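Local atomic coordinates of alginate biosynthesis protein AlgX (Pseudomonas aeruginosa, PDB entry 4KNC), a protein that protects the exopolysaccharide alginate from degradation as it crosses the periplasm and takes part in its O-acetylation. Residues L81-Q86 / L294-A299. Sequence-based numbering, arbitrary orientation.
Sequences LVVVYQ and LIWEFA
Val82 and Val84 hydrogen-bond to Leu294, Trp296 and Phe298 through their backbones, joining two neighbouring parallel strands of the SGNH hydrolase-like domain. Strand 80-85 is at one edge of the four-stranded parallel sheet, and strand 293-298 lies next to it. The hydrogen bond from Val82 N to Leu294 O is 2.9 Å and nearly straight. Trp296 N returns a hydrogen bond to Val82 O. The exchange continues through Val84 and closes with Gln86 N on Phe298 O.

Leu81, Val83, Tyr85, Leu294, Trp296 and Phe298 share one face of the sheet. Phe298 has CG between its backbone N and carbonyl carbon (chi1 54°), which leans the ring across toward strand 80-85. There its CZ lies 3.7 Å from Val83 CG1, and its CE2 meets the edge of the Tyr85 ring at CD1, 3.8 Å away. CE1 of Phe298 sits over the centre of one face of the Trp296 ring. Helix 107-123 covers part of this face, with Phe121 touching Val83 and Phe298, while Trp296 NE1 is hydrogen-bonded to Phe273 O.

On the other face, Val84 CG2 touches Ile295 CG2 at 3.9 Å. Val84 CB also packs on Glu297 CB. The Glu297 carboxylate is held by hydrogen bonds to Thr242 and Ser245, and Gln86 NE2 hydrogen-bonds to Asn244 OD1. At the C-terminal ends of the strands these two polar side chains lie near, without touching, the probable catalytic residues: Glu297 is about 7 Å from the side chain of Ser243, the inferred nucleophile, and Gln86 about 6 Å from that of His150, the inferred proton acceptor. The Gln86 chain, extended beyond CG, carries OE1 out to a water shared with Glu297. This water donates to Gln86 OE1 at 2.6 Å and to Glu297 OE1 at 3.0 Å.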
# COMPACT_ATOMS: atom_id res chain seq x y z
N LEU A 81 -9.18 -9.53 -5.93
CA LEU A 81 -8.13 -8.53 -5.79
C LEU A 81 -7.71 -7.91 -7.13
O LEU A 81 -7.42 -8.63 -8.09
CB LEU A 81 -6.91 -9.14 -5.07
CG LEU A 81 -5.75 -8.18 -4.77
CD1 LEU A 81 -6.19 -7.07 -3.84
CD2 LEU A 81 -4.57 -8.94 -4.17
N VAL A 82 -7.69 -6.58 -7.18
CA VAL A 82 -7.17 -5.85 -8.32
C VAL A 82 -5.93 -5.08 -7.87
O VAL A 82 -6.00 -4.33 -6.89
CB VAL A 82 -8.21 -4.86 -8.87
CG1 VAL A 82 -7.61 -3.95 -9.93
CG2 VAL A 82 -9.43 -5.60 -9.42
N VAL A 83 -4.80 -5.26 -8.56
CA VAL A 83 -3.61 -4.47 -8.23
C VAL A 83 -3.34 -3.39 -9.28
O VAL A 83 -3.30 -3.65 -10.49
CB VAL A 83 -2.32 -5.35 -7.97
CG1 VAL A 83 -1.06 -4.53 -8.12
CG2 VAL A 83 -2.35 -5.99 -6.58
N VAL A 84 -3.21 -2.15 -8.80
CA VAL A 84 -2.82 -1.05 -9.65
C VAL A 84 -1.33 -0.81 -9.44
O VAL A 84 -0.91 -0.25 -8.42
CB VAL A 84 -3.62 0.20 -9.34
CG1 VAL A 84 -2.99 1.43 -10.02
CG2 VAL A 84 -5.09 -0.00 -9.81
N TYR A 85 -0.53 -1.26 -10.39
CA TYR A 85 0.92 -1.21 -10.31
C TYR A 85 1.36 0.04 -11.07
O TYR A 85 1.56 -0.01 -12.28
CB TYR A 85 1.49 -2.46 -10.98
CG TYR A 85 2.95 -2.82 -10.70
CD1 TYR A 85 3.44 -2.90 -9.39
CD2 TYR A 85 3.82 -3.13 -11.74
CE1 TYR A 85 4.76 -3.27 -9.14
CE2 TYR A 85 5.14 -3.50 -11.50
CZ TYR A 85 5.60 -3.56 -10.20
OH TYR A 85 6.91 -3.92 -9.99
N GLN A 86 1.46 1.15 -10.35
CA GLN A 86 1.68 2.45 -11.00
C GLN A 86 2.98 2.44 -11.81
O GLN A 86 4.04 2.09 -11.30
CB GLN A 86 1.70 3.58 -9.95
CG GLN A 86 1.46 4.98 -10.54
CD GLN A 86 1.75 6.10 -9.54
OE1 GLN A 86 2.60 5.95 -8.65
NE2 GLN A 86 1.04 7.22 -9.68
N LEU A 294 -11.50 -5.52 -4.07
CA LEU A 294 -10.51 -4.72 -3.36
C LEU A 294 -9.46 -4.26 -4.36
O LEU A 294 -8.79 -5.08 -4.99
CB LEU A 294 -9.84 -5.57 -2.26
CG LEU A 294 -8.73 -4.92 -1.43
CD1 LEU A 294 -9.24 -3.70 -0.68
CD2 LEU A 294 -8.15 -5.94 -0.45
N ILE A 295 -9.34 -2.95 -4.52
CA ILE A 295 -8.34 -2.38 -5.41
C ILE A 295 -7.12 -1.91 -4.60
O ILE A 295 -7.25 -1.18 -3.63
CB ILE A 295 -8.90 -1.18 -6.18
CG1 ILE A 295 -10.17 -1.57 -6.94
CG2 ILE A 295 -7.87 -0.61 -7.15
CD1 ILE A 295 -10.90 -0.37 -7.49
N TRP A 296 -5.93 -2.31 -5.03
CA TRP A 296 -4.72 -2.05 -4.25
C TRP A 296 -3.69 -1.34 -5.11
O TRP A 296 -3.17 -1.91 -6.06
CB TRP A 296 -4.18 -3.37 -3.69
CG TRP A 296 -2.97 -3.25 -2.79
CD1 TRP A 296 -2.45 -2.11 -2.22
CD2 TRP A 296 -2.12 -4.32 -2.38
NE1 TRP A 296 -1.33 -2.42 -1.47
CE2 TRP A 296 -1.10 -3.77 -1.56
CE3 TRP A 296 -2.10 -5.69 -2.64
CZ2 TRP A 296 -0.10 -4.55 -0.99
CZ3 TRP A 296 -1.10 -6.47 -2.07
CH2 TRP A 296 -0.12 -5.90 -1.26
N GLU A 297 -3.41 -0.09 -4.76
CA GLU A 297 -2.54 0.78 -5.55
C GLU A 297 -1.21 1.06 -4.85
O GLU A 297 -1.18 1.47 -3.69
CB GLU A 297 -3.27 2.09 -5.86
CG GLU A 297 -2.36 3.20 -6.39
CD GLU A 297 -1.77 4.09 -5.27
OE1 GLU A 297 -0.53 4.24 -5.22
OE2 GLU A 297 -2.54 4.65 -4.45
N PHE A 298 -0.11 0.85 -5.57
CA PHE A 298 1.23 1.18 -5.09
C PHE A 298 2.19 1.29 -6.28
O PHE A 298 1.86 0.88 -7.39
CB PHE A 298 1.72 0.15 -4.08
CG PHE A 298 1.66 -1.27 -4.56
CD1 PHE A 298 0.51 -2.02 -4.40
CD2 PHE A 298 2.76 -1.85 -5.19
CE1 PHE A 298 0.44 -3.34 -4.86
CE2 PHE A 298 2.70 -3.17 -5.65
CZ PHE A 298 1.53 -3.92 -5.48
N ALA A 299 3.39 1.82 -6.03
CA ALA A 299 4.38 2.01 -7.07
C ALA A 299 5.46 0.93 -7.10
O ALA A 299 5.45 -0.01 -6.31
CB ALA A 299 5.02 3.40 -6.97
O HOH W 1 2.14 5.05 -6.27